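Local coordinates for protein rRNA adenine N-6-methyltransferase (Saccharopolyspora erythraea, PDB 6NVM) that dimethylates N6 of a single adenosine of 23S rRNA with S-adenosyl-L-methionine as methyl donor, lowering the affinity of ribosomes for macrolide-lincosamide-streptogramin B antibiotics, at residues Q94-E99 against E119-D124; E87-A92 against H115-V120; P70-L75 against P134-G139; D124-E129 against S147-W152. One frame throughout, in Å; residues are numbered along the deposited sequence.

Interactions 1, 2 and 3 lie in and beside the central sheet of the Rossmann-like class I methyltransferase domain, their centres 10 to 12 Å apart. Interaction 1 pairs edge strand 118-121 with 94-98, which pairs with 73-77; interaction 3 joins 73-77 to 135-140. Interaction 2 sets helix 83-89 against the turn entering strand 118-121 and shares E119 and V120 with interaction 1. Both are nested within the loop closed by interaction 3. Interaction 4, after these two in the chain and centred 13 to 21 Å from the others, packs the loop after strand 118-121 on helix 146-155; its segments alternate with those of interaction 3. E99 (interaction 1) and D124 (interactions 1 and 4) are predicted S-adenosyl-L-methionine-binding residues.

Interaction 1: Q94-E99 against E119-D124; sequences QVTSYE and EVVNAD
V121 and Y98 meet because V121 sets CG1 anti to its backbone N (chi1 180°) while Y98 carries its ring anti to the carbonyl carbon (chi1 -74°), so that the two side chains run side by side. V121 CB lies over one face of the phenol ring, offset toward its rim, in a CH-pi contact 4.1 Å from the centroid, and CG1 reaches Y98 CE2 at 3.7 Å. The other methyl, V121 CG2, presses on T96 CG2 at 3.5 Å, a tight pair. Beneath them strands 94-98 and 118-121 are parallel neighbours: S97 N donates to E119 O (2.8 Å) and V121 N to S97 O (2.8 Å), with like bonds from E119 N to V95 O and from E99 N to V121 O. Past the strand ends, N122 ND2 reaches E99 O at 3.0 Å, in both the carbonyl plane and its own amide plane, and A123 N adds a weak bond to the same E99 O. E99 OE2 turns to D101 N. The bonded backbone of E99 thus fixes where the side chain of this residue, predicted to bind S-adenosyl-L-methionine, starts at the C-terminal ends of the parallel strands.

Interaction 2: E87-A92 against H115-V120; sequences ELADRA and HPNIEV
The amide of N117 is the flat group at the centre of the contact, and it meets A89 through its edge: ND2 donates to A89 O at 2.9 Å, with the acceptor in the amide plane and the N-H directed to a lone pair of the carbonyl. The bond is nearly straight, 168° at the hydrogen. At the other corner of the amide, OD1 approaches A89 CB at 3.4 Å and accepts a hydrogen bond from a water 2.8 Å away; that water also makes a weak bond to A89 O. The H115 ring has two waters in its plane at the edge. One of them donates to D90 OD1 at 2.6 Å and lies 3.3 Å from H115 NE2, so a single water bridges carboxylate and imidazole, whose own atoms stay farther apart.

The amide is brought to the helix by a chi1 of 70°, which sets N117 CG between its backbone N and carbonyl carbon. Apolar packing is confined to A89 and I118: the methyl of A89 touches I118 CG1 at 3.6 Å and lies almost as near CD1. L88 and A89 also rest on V95 of the intervening strand 94-98.

H115 to I118 form a type I beta turn, closed by the bond from I118 N to H115 O. Through its bond to A89 O, the N117 side chain ties the last part of helix 83-89 to the entry of edge strand 118-121, at the N-terminal ends of the parallel strands in this Rossmann-like methyltransferase domain.

Interaction 3: P70-L75 against P134-G139; sequences PDLPVL and PFAFVG
L75 is gripped through both of its backbone polar atoms: its N donates to A136 O and its O accepts from V138 N, each at 2.9 Å. The bond from A136 N to P73 O (3.0 Å) precedes them, and the three make the parallel ladder between strands 73-77 and 135-140. L75 O is also approached by the F137 side chain, whose CD1 comes within 3.5 Å, while V74 CA and F137 CA add C-H...O contacts to the carbonyls opposite them.

Side chains alternate between the two sheet faces. On the face of V74 and A136, V74 CG1 and V138 CG2 meet obliquely at 4.1 Å, and the second methyl of L72, CD2, reaches A136 CB at 4.0 Å. The L72 branch is carried over the start of strand 135-140 by a CG anti to the backbone N (chi1 -174°), which also leaves CD1 against P134 O and F135 CA. V138 continues onto L84 and L88, so helix 83-89 backs this face.

The other face holds L75, F135 and F137. L75 CD1 touches F135 CD2 at 4.2 Å, and the P73 and F135 side chains cross at about a right angle, P73 CG 4.0 Å from F135 CB. W152 of helix 146-155 packs on L75, and I149 and C153 of that helix on F137.

Three bonds join this buried pair, while alternate backbone groups bond to the outer neighbours, V74 to strand 94-98 and F135 and F137 to strand 159-167. Buried polar groups of the main chain are thus paired between strands beneath apolar side chains on both faces.

Interaction 4: D124-E129 against S147-W152; sequences DFLTAE and SAIVDW
Aromatic packing dominates the contact. F125 and W152 meet obliquely, their ring planes at 44° and the F125 centroid 4.3 Å from that of the indole six-membered ring. The apex of the phenyl does the touching: F125 CZ stands over the centre of the W152 ring system, with CE2 and CZ2 of the indole both 3.5 Å from it. Both residues hold CG anti to the backbone N (chi1 -170° for W152), which extends the two side chains across each other at about a right angle. F125 also meets Y98 edge-to-face and lies against F137, joining the indole to an aromatic group on the sheet.

Apolar contacts continue along the helix. I149 CD1 comes to the edge of the F125 ring, 3.5 Å from CD2, and is shared with L126, whose CD2 is 3.7 Å away. That same L126 methyl reaches A148 CB at 3.8 Å, so one leucine branch spans two successive helical residues.

In the Rossmann-like fold of this family, the loop after strand 118-121 leads from the cofactor side of the sheet toward strand 135-140, and here it is seated on helix 146-155.

Hydrogen bonding across the contact is made by W152: NE1 donates to A128 O at 2.9 Å, the acceptor near the indole plane but the donor tilted 33° from the carbonyl plane. Within the loop, L126 N donates to D124 OD1 at 2.9 Å, an Asx turn that starts the 3-10 segment 125-127; the carboxylate oxygen is met from above its plane. D124 is a residue predicted to bind S-adenosyl-L-methionine.

Interaction 1: Q94-E99 against E119-D124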
loop_
_atom_site.group_PDB
_atom_site.type_symbol
_atom_site.label_atom_id
_atom_site.label_comp_id
_atom_site.label_asym_id
_atom_site.label_seq_id
_atom_site.Cartn_x
_atom_site.Cartn_y
_atom_site.Cartn_z
ATOM N N GLN A 94 13.402 -2.020 16.714
ATOM C CA GLN A 94 13.704 -0.604 16.853
ATOM C C GLN A 94 12.788 0.160 15.911
ATOM O O GLN A 94 12.233 -0.405 14.960
ATOM C CB GLN A 94 15.172 -0.306 16.539
ATOM C CG GLN A 94 15.580 -0.704 15.135
ATOM C CD GLN A 94 17.069 -0.584 14.906
ATOM O OE1 GLN A 94 17.767 -1.586 14.744
ATOM N NE2 GLN A 94 17.567 0.646 14.891
ATOM N N VAL A 95 12.625 1.446 16.194
ATOM C CA VAL A 95 11.827 2.336 15.363
ATOM C C VAL A 95 12.690 3.526 14.980
ATOM O O VAL A 95 13.316 4.154 15.844
ATOM C CB VAL A 95 10.548 2.813 16.077
ATOM C CG1 VAL A 95 9.726 3.710 15.149
ATOM C CG2 VAL A 95 9.729 1.629 16.564
ATOM N N THR A 96 12.723 3.828 13.691
ATOM C CA THR A 96 13.342 5.044 13.178
ATOM C C THR A 96 12.202 5.925 12.691
ATOM O O THR A 96 11.530 5.592 11.707
ATOM C CB THR A 96 14.338 4.729 12.066
ATOM O OG1 THR A 96 15.288 3.773 12.544
ATOM C CG2 THR A 96 15.068 5.986 11.631
ATOM N N SER A 97 12.017 7.060 13.356
ATOM C CA SER A 97 10.857 7.922 13.175
ATOM C C SER A 97 11.298 9.229 12.525
ATOM O O SER A 97 12.148 9.940 13.072
ATOM C CB SER A 97 10.188 8.187 14.526
ATOM O OG SER A 97 9.031 8.977 14.385
ATOM N N TYR A 98 10.712 9.549 11.374
ATOM C CA TYR A 98 11.096 10.719 10.601
ATOM C C TYR A 98 10.199 11.908 10.918
ATOM O O TYR A 98 8.972 11.818 10.820
ATOM C CB TYR A 98 11.046 10.403 9.104
ATOM C CG TYR A 98 12.207 9.542 8.684
ATOM C CD1 TYR A 98 12.213 8.175 8.945
ATOM C CD2 TYR A 98 13.316 10.096 8.060
ATOM C CE1 TYR A 98 13.285 7.388 8.586
ATOM C CE2 TYR A 98 14.397 9.312 7.695
ATOM C CZ TYR A 98 14.371 7.961 7.959
ATOM O OH TYR A 98 15.433 7.167 7.601
ATOM N N GLU A 99 10.821 13.029 11.278
ATOM C CA GLU A 99 10.110 14.280 11.506
ATOM C C GLU A 99 10.840 15.386 10.760
ATOM O O GLU A 99 11.990 15.699 11.079
ATOM C CB GLU A 99 10.019 14.592 13.001
ATOM C CG GLU A 99 9.458 15.968 13.311
ATOM C CD GLU A 99 8.175 16.239 12.558
ATOM O OE1 GLU A 99 7.204 15.475 12.748
ATOM O OE2 GLU A 99 8.141 17.202 11.764
ATOM N N GLU A 119 14.754 6.013 17.553
ATOM C CA GLU A 119 15.600 7.061 17.009
ATOM C C GLU A 119 14.713 7.989 16.199
ATOM O O GLU A 119 13.854 7.519 15.446
ATOM C CB GLU A 119 16.706 6.456 16.143
ATOM C CG GLU A 119 17.603 7.463 15.456
ATOM C CD GLU A 119 18.622 6.795 14.556
ATOM O OE1 GLU A 119 18.479 5.582 14.282
ATOM O OE2 GLU A 119 19.569 7.480 14.122
ATOM N N VAL A 120 14.897 9.293 16.381
ATOM C CA VAL A 120 14.179 10.316 15.627
ATOM C C VAL A 120 15.149 10.933 14.632
ATOM O O VAL A 120 16.222 11.415 15.017
ATOM C CB VAL A 120 13.591 11.398 16.549
ATOM C CG1 VAL A 120 12.937 12.507 15.723
ATOM C CG2 VAL A 120 12.596 10.786 17.501
ATOM N N VAL A 121 14.772 10.916 13.359
ATOM C CA VAL A 121 15.567 11.495 12.283
ATOM C C VAL A 121 14.875 12.771 11.830
ATOM O O VAL A 121 13.682 12.758 11.507
ATOM C CB VAL A 121 15.738 10.518 11.108
ATOM C CG1 VAL A 121 16.581 11.163 9.981
ATOM C CG2 VAL A 121 16.363 9.208 11.591
ATOM N N ASN A 122 15.624 13.869 11.808
ATOM C CA ASN A 122 15.111 15.156 11.344
ATOM C C ASN A 122 15.358 15.233 9.844
ATOM O O ASN A 122 16.369 15.766 9.383
ATOM C CB ASN A 122 15.776 16.301 12.096
ATOM C CG ASN A 122 15.369 17.668 11.581
ATOM O OD1 ASN A 122 16.161 18.608 11.624
ATOM N ND2 ASN A 122 14.139 17.789 11.091
ATOM N N ALA A 123 14.421 14.697 9.071
ATOM C CA ALA A 123 14.582 14.636 7.625
ATOM C C ALA A 123 13.236 14.360 6.979
ATOM O O ALA A 123 12.294 13.902 7.630
ATOM C CB ALA A 123 15.584 13.551 7.211
ATOM N N ASP A 124 13.182 14.633 5.680
ATOM C CA ASP A 124 12.046 14.294 4.832
ATOM C C ASP A 124 12.080 12.805 4.503
ATOM O O ASP A 124 13.012 12.328 3.841
ATOM C CB ASP A 124 12.109 15.140 3.562
ATOM C CG ASP A 124 10.924 14.934 2.634
ATOM O OD1 ASP A 124 10.105 14.016 2.843
ATOM O OD2 ASP A 124 10.833 15.714 1.662
#

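Interaction 2: E87-A92 against H115-V120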
loop_
_atom_site.group_PDB
_atom_site.type_symbol
_atom_site.label_atom_id
_atom_site.label_comp_id
_atom_site.label_asym_id
_atom_site.label_seq_id
_atom_site.Cartn_x
_atom_site.Cartn_y
_atom_site.Cartn_z
ATOM N N GLU A 87 4.184 2.400 20.976
ATOM C CA GLU A 87 3.585 1.079 20.836
ATOM C C GLU A 87 4.288 0.249 19.772
ATOM O O GLU A 87 4.383 -0.977 19.911
ATOM C CB GLU A 87 2.092 1.230 20.559
ATOM C CG GLU A 87 1.422 1.968 21.718
ATOM C CD GLU A 87 -0.082 1.858 21.740
ATOM O OE1 GLU A 87 -0.631 0.947 21.079
ATOM O OE2 GLU A 87 -0.711 2.692 22.435
ATOM N N LEU A 88 4.814 0.890 18.725
ATOM C CA LEU A 88 5.647 0.177 17.768
ATOM C C LEU A 88 6.945 -0.296 18.409
ATOM O O LEU A 88 7.391 -1.424 18.163
ATOM C CB LEU A 88 5.963 1.073 16.574
ATOM C CG LEU A 88 4.780 1.640 15.802
ATOM C CD1 LEU A 88 5.274 2.651 14.777
ATOM C CD2 LEU A 88 3.997 0.524 15.142
ATOM N N ALA A 89 7.571 0.562 19.218
ATOM C CA ALA A 89 8.842 0.220 19.850
ATOM C C ALA A 89 8.705 -0.903 20.872
ATOM O O ALA A 89 9.686 -1.605 21.135
ATOM C CB ALA A 89 9.445 1.453 20.518
ATOM N N ASP A 90 7.509 -1.096 21.438
ATOM C CA ASP A 90 7.265 -2.215 22.340
ATOM C C ASP A 90 7.314 -3.565 21.636
ATOM O O ASP A 90 7.521 -4.591 22.296
ATOM C CB ASP A 90 5.892 -2.079 23.001
ATOM C CG ASP A 90 5.867 -1.058 24.118
ATOM O OD1 ASP A 90 6.947 -0.662 24.597
ATOM O OD2 ASP A 90 4.748 -0.669 24.526
ATOM N N ARG A 91 7.102 -3.593 20.323
ATOM C CA ARG A 91 6.940 -4.837 19.586
ATOM C C ARG A 91 8.062 -5.118 18.599
ATOM O O ARG A 91 8.336 -6.287 18.318
ATOM C CB ARG A 91 5.607 -4.815 18.823
ATOM C CG ARG A 91 4.371 -4.682 19.717
ATOM C CD ARG A 91 3.142 -4.252 18.913
ATOM N NE ARG A 91 1.898 -4.387 19.674
ATOM C CZ ARG A 91 1.464 -3.517 20.584
ATOM N NH1 ARG A 91 2.171 -2.433 20.876
ATOM N NH2 ARG A 91 0.318 -3.736 21.216
ATOM N N ALA A 92 8.711 -4.085 18.067
ATOM C CA ALA A 92 9.716 -4.223 17.023
ATOM C C ALA A 92 11.123 -4.123 17.605
ATOM O O ALA A 92 11.331 -3.713 18.748
ATOM C CB ALA A 92 9.517 -3.145 15.950
ATOM N N HIS A 115 12.804 5.471 25.650
ATOM C CA HIS A 115 12.766 4.248 24.851
ATOM C C HIS A 115 14.083 4.106 24.100
ATOM O O HIS A 115 14.262 4.732 23.044
ATOM C CB HIS A 115 11.598 4.275 23.865
ATOM C CG HIS A 115 10.268 4.086 24.514
ATOM N ND1 HIS A 115 9.625 5.098 25.191
ATOM C CD2 HIS A 115 9.469 2.999 24.609
ATOM C CE1 HIS A 115 8.484 4.643 25.672
ATOM N NE2 HIS A 115 8.363 3.373 25.332
ATOM N N PRO A 116 15.021 3.282 24.573
ATOM C CA PRO A 116 16.341 3.235 23.924
ATOM C C PRO A 116 16.307 2.756 22.481
ATOM O O PRO A 116 17.264 3.031 21.744
ATOM C CB PRO A 116 17.140 2.274 24.815
ATOM C CG PRO A 116 16.122 1.449 25.506
ATOM C CD PRO A 116 14.924 2.329 25.693
ATOM N N ASN A 117 15.253 2.061 22.044
ATOM C CA ASN A 117 15.203 1.542 20.683
ATOM C C ASN A 117 14.419 2.452 19.740
ATOM O O ASN A 117 13.991 2.001 18.668
ATOM C CB ASN A 117 14.620 0.125 20.660
ATOM C CG ASN A 117 13.136 0.086 20.977
ATOM O OD1 ASN A 117 12.605 0.971 21.642
ATOM N ND2 ASN A 117 12.461 -0.958 20.505
ATOM N N ILE A 118 14.225 3.717 20.115
ATOM C CA ILE A 118 13.619 4.720 19.243
ATOM C C ILE A 118 14.688 5.726 18.846
ATOM O O ILE A 118 15.420 6.245 19.700
ATOM C CB ILE A 118 12.436 5.448 19.902
ATOM C CG1 ILE A 118 11.277 4.483 20.162
ATOM C CG2 ILE A 118 11.986 6.614 18.998
ATOM C CD1 ILE A 118 10.061 5.135 20.822
ATOM N N GLU A 119 14.754 6.013 17.553
ATOM C CA GLU A 119 15.600 7.061 17.009
ATOM C C GLU A 119 14.713 7.989 16.199
ATOM O O GLU A 119 13.854 7.519 15.446
ATOM C CB GLU A 119 16.706 6.456 16.143
ATOM C CG GLU A 119 17.603 7.463 15.456
ATOM C CD GLU A 119 18.622 6.795 14.556
ATOM O OE1 GLU A 119 18.479 5.582 14.282
ATOM O OE2 GLU A 119 19.569 7.480 14.122
ATOM N N VAL A 120 14.897 9.293 16.381
ATOM C CA VAL A 120 14.179 10.316 15.627
ATOM C C VAL A 120 15.149 10.933 14.632
ATOM O O VAL A 120 16.222 11.415 15.017
ATOM C CB VAL A 120 13.591 11.398 16.549
ATOM C CG1 VAL A 120 12.937 12.507 15.723
ATOM C CG2 VAL A 120 12.596 10.786 17.501
HETATM O O HOH W 1 10.732 0.391 23.617
HETATM O O HOH W 2 6.406 1.045 26.479
#

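Interaction 3: P70-L75 against P134-G139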
loop_
_atom_site.group_PDB
_atom_site.type_symbol
_atom_site.label_atom_id
_atom_site.label_comp_id
_atom_site.label_asym_id
_atom_site.label_seq_id
_atom_site.Cartn_x
_atom_site.Cartn_y
_atom_site.Cartn_z
ATOM N N PRO A 70 10.274 -9.049 17.332
ATOM C CA PRO A 70 11.433 -8.442 18.015
ATOM C C PRO A 70 12.669 -8.269 17.150
ATOM O O PRO A 70 13.518 -7.437 17.489
ATOM C CB PRO A 70 11.707 -9.412 19.173
ATOM C CG PRO A 70 10.448 -10.155 19.371
ATOM C CD PRO A 70 9.808 -10.263 18.019
ATOM N N ASP A 71 12.829 -9.018 16.060
ATOM C CA ASP A 71 14.015 -8.859 15.229
ATOM C C ASP A 71 13.763 -7.999 13.993
ATOM O O ASP A 71 14.658 -7.875 13.149
ATOM C CB ASP A 71 14.579 -10.232 14.829
ATOM C CG ASP A 71 13.752 -10.943 13.753
ATOM O OD1 ASP A 71 12.663 -10.462 13.380
ATOM O OD2 ASP A 71 14.212 -12.003 13.274
ATOM N N LEU A 72 12.585 -7.376 13.881
ATOM C CA LEU A 72 12.221 -6.606 12.693
ATOM C C LEU A 72 12.266 -5.110 12.976
ATOM O O LEU A 72 11.521 -4.637 13.847
ATOM C CB LEU A 72 10.825 -7.007 12.223
ATOM C CG LEU A 72 10.342 -6.401 10.906
ATOM C CD1 LEU A 72 11.122 -6.982 9.747
ATOM C CD2 LEU A 72 8.853 -6.641 10.735
ATOM N N PRO A 73 13.065 -4.320 12.259
ATOM C CA PRO A 73 13.040 -2.869 12.460
ATOM C C PRO A 73 11.879 -2.210 11.722
ATOM O O PRO A 73 11.350 -2.732 10.740
ATOM C CB PRO A 73 14.388 -2.419 11.888
ATOM C CG PRO A 73 14.651 -3.397 10.785
ATOM C CD PRO A 73 14.079 -4.715 11.263
ATOM N N VAL A 74 11.486 -1.041 12.225
ATOM C CA VAL A 74 10.367 -0.276 11.691
ATOM C C VAL A 74 10.857 1.110 11.303
ATOM O O VAL A 74 11.640 1.728 12.034
ATOM C CB VAL A 74 9.218 -0.166 12.719
ATOM C CG1 VAL A 74 8.089 0.730 12.188
ATOM C CG2 VAL A 74 8.692 -1.543 13.074
ATOM N N LEU A 75 10.395 1.599 10.155
ATOM C CA LEU A 75 10.517 3.005 9.798
ATOM C C LEU A 75 9.145 3.657 9.916
ATOM O O LEU A 75 8.140 3.081 9.488
ATOM C CB LEU A 75 11.070 3.182 8.378
ATOM C CG LEU A 75 12.593 3.189 8.248
ATOM C CD1 LEU A 75 13.194 1.881 8.719
ATOM C CD2 LEU A 75 13.001 3.478 6.803
ATOM N N PRO A 134 15.240 -6.800 5.945
ATOM C CA PRO A 134 13.779 -6.769 6.062
ATOM C C PRO A 134 13.344 -5.731 7.087
ATOM O O PRO A 134 14.010 -5.516 8.102
ATOM C CB PRO A 134 13.421 -8.194 6.499
ATOM C CG PRO A 134 14.581 -9.029 6.070
ATOM C CD PRO A 134 15.785 -8.144 6.205
ATOM N N PHE A 135 12.220 -5.077 6.808
ATOM C CA PHE A 135 11.722 -4.028 7.687
ATOM C C PHE A 135 10.242 -3.829 7.410
ATOM O O PHE A 135 9.695 -4.344 6.432
ATOM C CB PHE A 135 12.490 -2.718 7.488
ATOM C CG PHE A 135 12.110 -1.982 6.229
ATOM C CD1 PHE A 135 12.588 -2.399 5.003
ATOM C CD2 PHE A 135 11.269 -0.876 6.280
ATOM C CE1 PHE A 135 12.233 -1.729 3.830
ATOM C CE2 PHE A 135 10.912 -0.199 5.113
ATOM C CZ PHE A 135 11.399 -0.634 3.890
ATOM N N ALA A 136 9.600 -3.076 8.298
ATOM C CA ALA A 136 8.218 -2.670 8.135
ATOM C C ALA A 136 8.131 -1.152 8.153
ATOM O O ALA A 136 8.920 -0.479 8.821
ATOM C CB ALA A 136 7.331 -3.256 9.239
ATOM N N PHE A 137 7.173 -0.618 7.398
ATOM C CA PHE A 137 6.867 0.804 7.410
ATOM C C PHE A 137 5.519 1.020 8.076
ATOM O O PHE A 137 4.571 0.272 7.823
ATOM C CB PHE A 137 6.822 1.387 5.991
ATOM C CG PHE A 137 6.295 2.785 5.946
ATOM C CD1 PHE A 137 7.128 3.858 6.218
ATOM C CD2 PHE A 137 4.967 3.034 5.668
ATOM C CE1 PHE A 137 6.653 5.153 6.191
ATOM C CE2 PHE A 137 4.483 4.337 5.634
ATOM C CZ PHE A 137 5.331 5.395 5.896
ATOM N N VAL A 138 5.441 2.041 8.925
ATOM C CA VAL A 138 4.183 2.491 9.514
ATOM C C VAL A 138 4.110 4.000 9.358
ATOM O O VAL A 138 5.104 4.697 9.584
ATOM C CB VAL A 138 4.071 2.096 11.003
ATOM C CG1 VAL A 138 2.771 2.610 11.596
ATOM C CG2 VAL A 138 4.162 0.597 11.164
ATOM N N GLY A 139 2.947 4.524 8.992
ATOM C CA GLY A 139 2.862 5.955 8.773
ATOM C C GLY A 139 1.452 6.489 8.820
ATOM O O GLY A 139 0.495 5.824 8.407
#

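Interaction 4: D124-E129 against S147-W152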
loop_
_atom_site.group_PDB
_atom_site.type_symbol
_atom_site.label_atom_id
_atom_site.label_comp_id
_atom_site.label_asym_id
_atom_site.label_seq_id
_atom_site.Cartn_x
_atom_site.Cartn_y
_atom_site.Cartn_z
ATOM N N ASP A 124 13.182 14.633 5.680
ATOM C CA ASP A 124 12.046 14.294 4.832
ATOM C C ASP A 124 12.080 12.805 4.503
ATOM O O ASP A 124 13.012 12.328 3.841
ATOM C CB ASP A 124 12.109 15.140 3.562
ATOM C CG ASP A 124 10.924 14.934 2.634
ATOM O OD1 ASP A 124 10.105 14.016 2.843
ATOM O OD2 ASP A 124 10.833 15.714 1.662
ATOM N N PHE A 125 11.057 12.070 4.948
ATOM C CA PHE A 125 11.029 10.631 4.715
ATOM C C PHE A 125 11.092 10.292 3.233
ATOM O O PHE A 125 11.608 9.231 2.860
ATOM C CB PHE A 125 9.769 10.010 5.316
ATOM C CG PHE A 125 9.659 8.537 5.053
ATOM C CD1 PHE A 125 10.403 7.635 5.791
ATOM C CD2 PHE A 125 8.858 8.058 4.036
ATOM C CE1 PHE A 125 10.334 6.272 5.535
ATOM C CE2 PHE A 125 8.776 6.692 3.783
ATOM C CZ PHE A 125 9.517 5.807 4.524
ATOM N N LEU A 126 10.562 11.162 2.377
ATOM C CA LEU A 126 10.424 10.806 0.970
ATOM C C LEU A 126 11.763 10.678 0.258
ATOM O O LEU A 126 11.822 10.046 -0.803
ATOM C CB LEU A 126 9.537 11.828 0.262
ATOM C CG LEU A 126 8.035 11.595 0.446
ATOM C CD1 LEU A 126 7.237 12.753 -0.156
ATOM C CD2 LEU A 126 7.603 10.273 -0.186
ATOM N N THR A 127 12.831 11.254 0.806
ATOM C CA THR A 127 14.168 11.111 0.242
ATOM C C THR A 127 15.030 10.131 1.029
ATOM O O THR A 127 16.230 10.016 0.754
ATOM C CB THR A 127 14.872 12.469 0.174
ATOM O OG1 THR A 127 15.056 12.989 1.501
ATOM C CG2 THR A 127 14.063 13.454 -0.652
ATOM N N ALA A 128 14.449 9.425 1.998
ATOM C CA ALA A 128 15.184 8.436 2.771
ATOM C C ALA A 128 15.364 7.144 1.972
ATOM O O ALA A 128 14.522 6.769 1.155
ATOM C CB ALA A 128 14.459 8.138 4.081
ATOM N N GLU A 129 16.495 6.477 2.202
ATOM C CA GLU A 129 16.770 5.169 1.621
ATOM C C GLU A 129 16.214 4.074 2.524
ATOM O O GLU A 129 16.311 4.178 3.748
ATOM C CB GLU A 129 18.274 4.956 1.450
ATOM C CG GLU A 129 18.889 5.713 0.291
ATOM C CD GLU A 129 18.603 5.061 -1.052
ATOM O OE1 GLU A 129 18.485 3.817 -1.105
ATOM O OE2 GLU A 129 18.498 5.795 -2.057
ATOM N N SER A 147 0.237 9.056 -2.445
ATOM C CA SER A 147 0.711 8.213 -3.534
ATOM C C SER A 147 2.227 8.104 -3.531
ATOM O O SER A 147 2.775 7.055 -3.879
ATOM C CB SER A 147 0.218 8.743 -4.880
ATOM O OG SER A 147 -1.127 8.364 -5.097
ATOM N N ALA A 148 2.925 9.165 -3.130
ATOM C CA ALA A 148 4.383 9.113 -3.133
ATOM C C ALA A 148 4.902 8.157 -2.062
ATOM O O ALA A 148 5.909 7.468 -2.271
ATOM C CB ALA A 148 4.952 10.516 -2.935
ATOM N N ILE A 149 4.241 8.116 -0.902
ATOM C CA ILE A 149 4.639 7.193 0.155
ATOM C C ILE A 149 4.388 5.749 -0.278
ATOM O O ILE A 149 5.229 4.865 -0.071
ATOM C CB ILE A 149 3.896 7.547 1.460
ATOM C CG1 ILE A 149 4.391 8.889 2.012
ATOM C CG2 ILE A 149 4.032 6.446 2.504
ATOM C CD1 ILE A 149 5.768 8.845 2.664
ATOM N N VAL A 150 3.231 5.486 -0.884
ATOM C CA VAL A 150 2.963 4.158 -1.436
ATOM C C VAL A 150 4.069 3.748 -2.407
ATOM O O VAL A 150 4.596 2.628 -2.341
ATOM C CB VAL A 150 1.574 4.130 -2.099
ATOM C CG1 VAL A 150 1.344 2.822 -2.854
ATOM C CG2 VAL A 150 0.498 4.323 -1.046
ATOM N N ASP A 151 4.453 4.652 -3.319
ATOM C CA ASP A 151 5.530 4.336 -4.258
ATOM C C ASP A 151 6.839 4.056 -3.528
ATOM O O ASP A 151 7.600 3.165 -3.924
ATOM C CB ASP A 151 5.740 5.477 -5.254
ATOM C CG ASP A 151 4.592 5.634 -6.237
ATOM O OD1 ASP A 151 3.818 4.675 -6.439
ATOM O OD2 ASP A 151 4.484 6.733 -6.820
ATOM N N TRP A 152 7.131 4.822 -2.477
ATOM C CA TRP A 152 8.324 4.560 -1.677
ATOM C C TRP A 152 8.326 3.120 -1.177
ATOM O O TRP A 152 9.334 2.410 -1.278
ATOM C CB TRP A 152 8.384 5.545 -0.505
ATOM C CG TRP A 152 9.677 5.522 0.259
ATOM C CD1 TRP A 152 10.710 6.402 0.143
ATOM C CD2 TRP A 152 10.072 4.573 1.264
ATOM N NE1 TRP A 152 11.724 6.061 1.007
ATOM C CE2 TRP A 152 11.357 4.941 1.702
ATOM C CE3 TRP A 152 9.467 3.446 1.826
ATOM C CZ2 TRP A 152 12.044 4.227 2.680
ATOM C CZ3 TRP A 152 10.152 2.741 2.800
ATOM C CH2 TRP A 152 11.423 3.134 3.216
#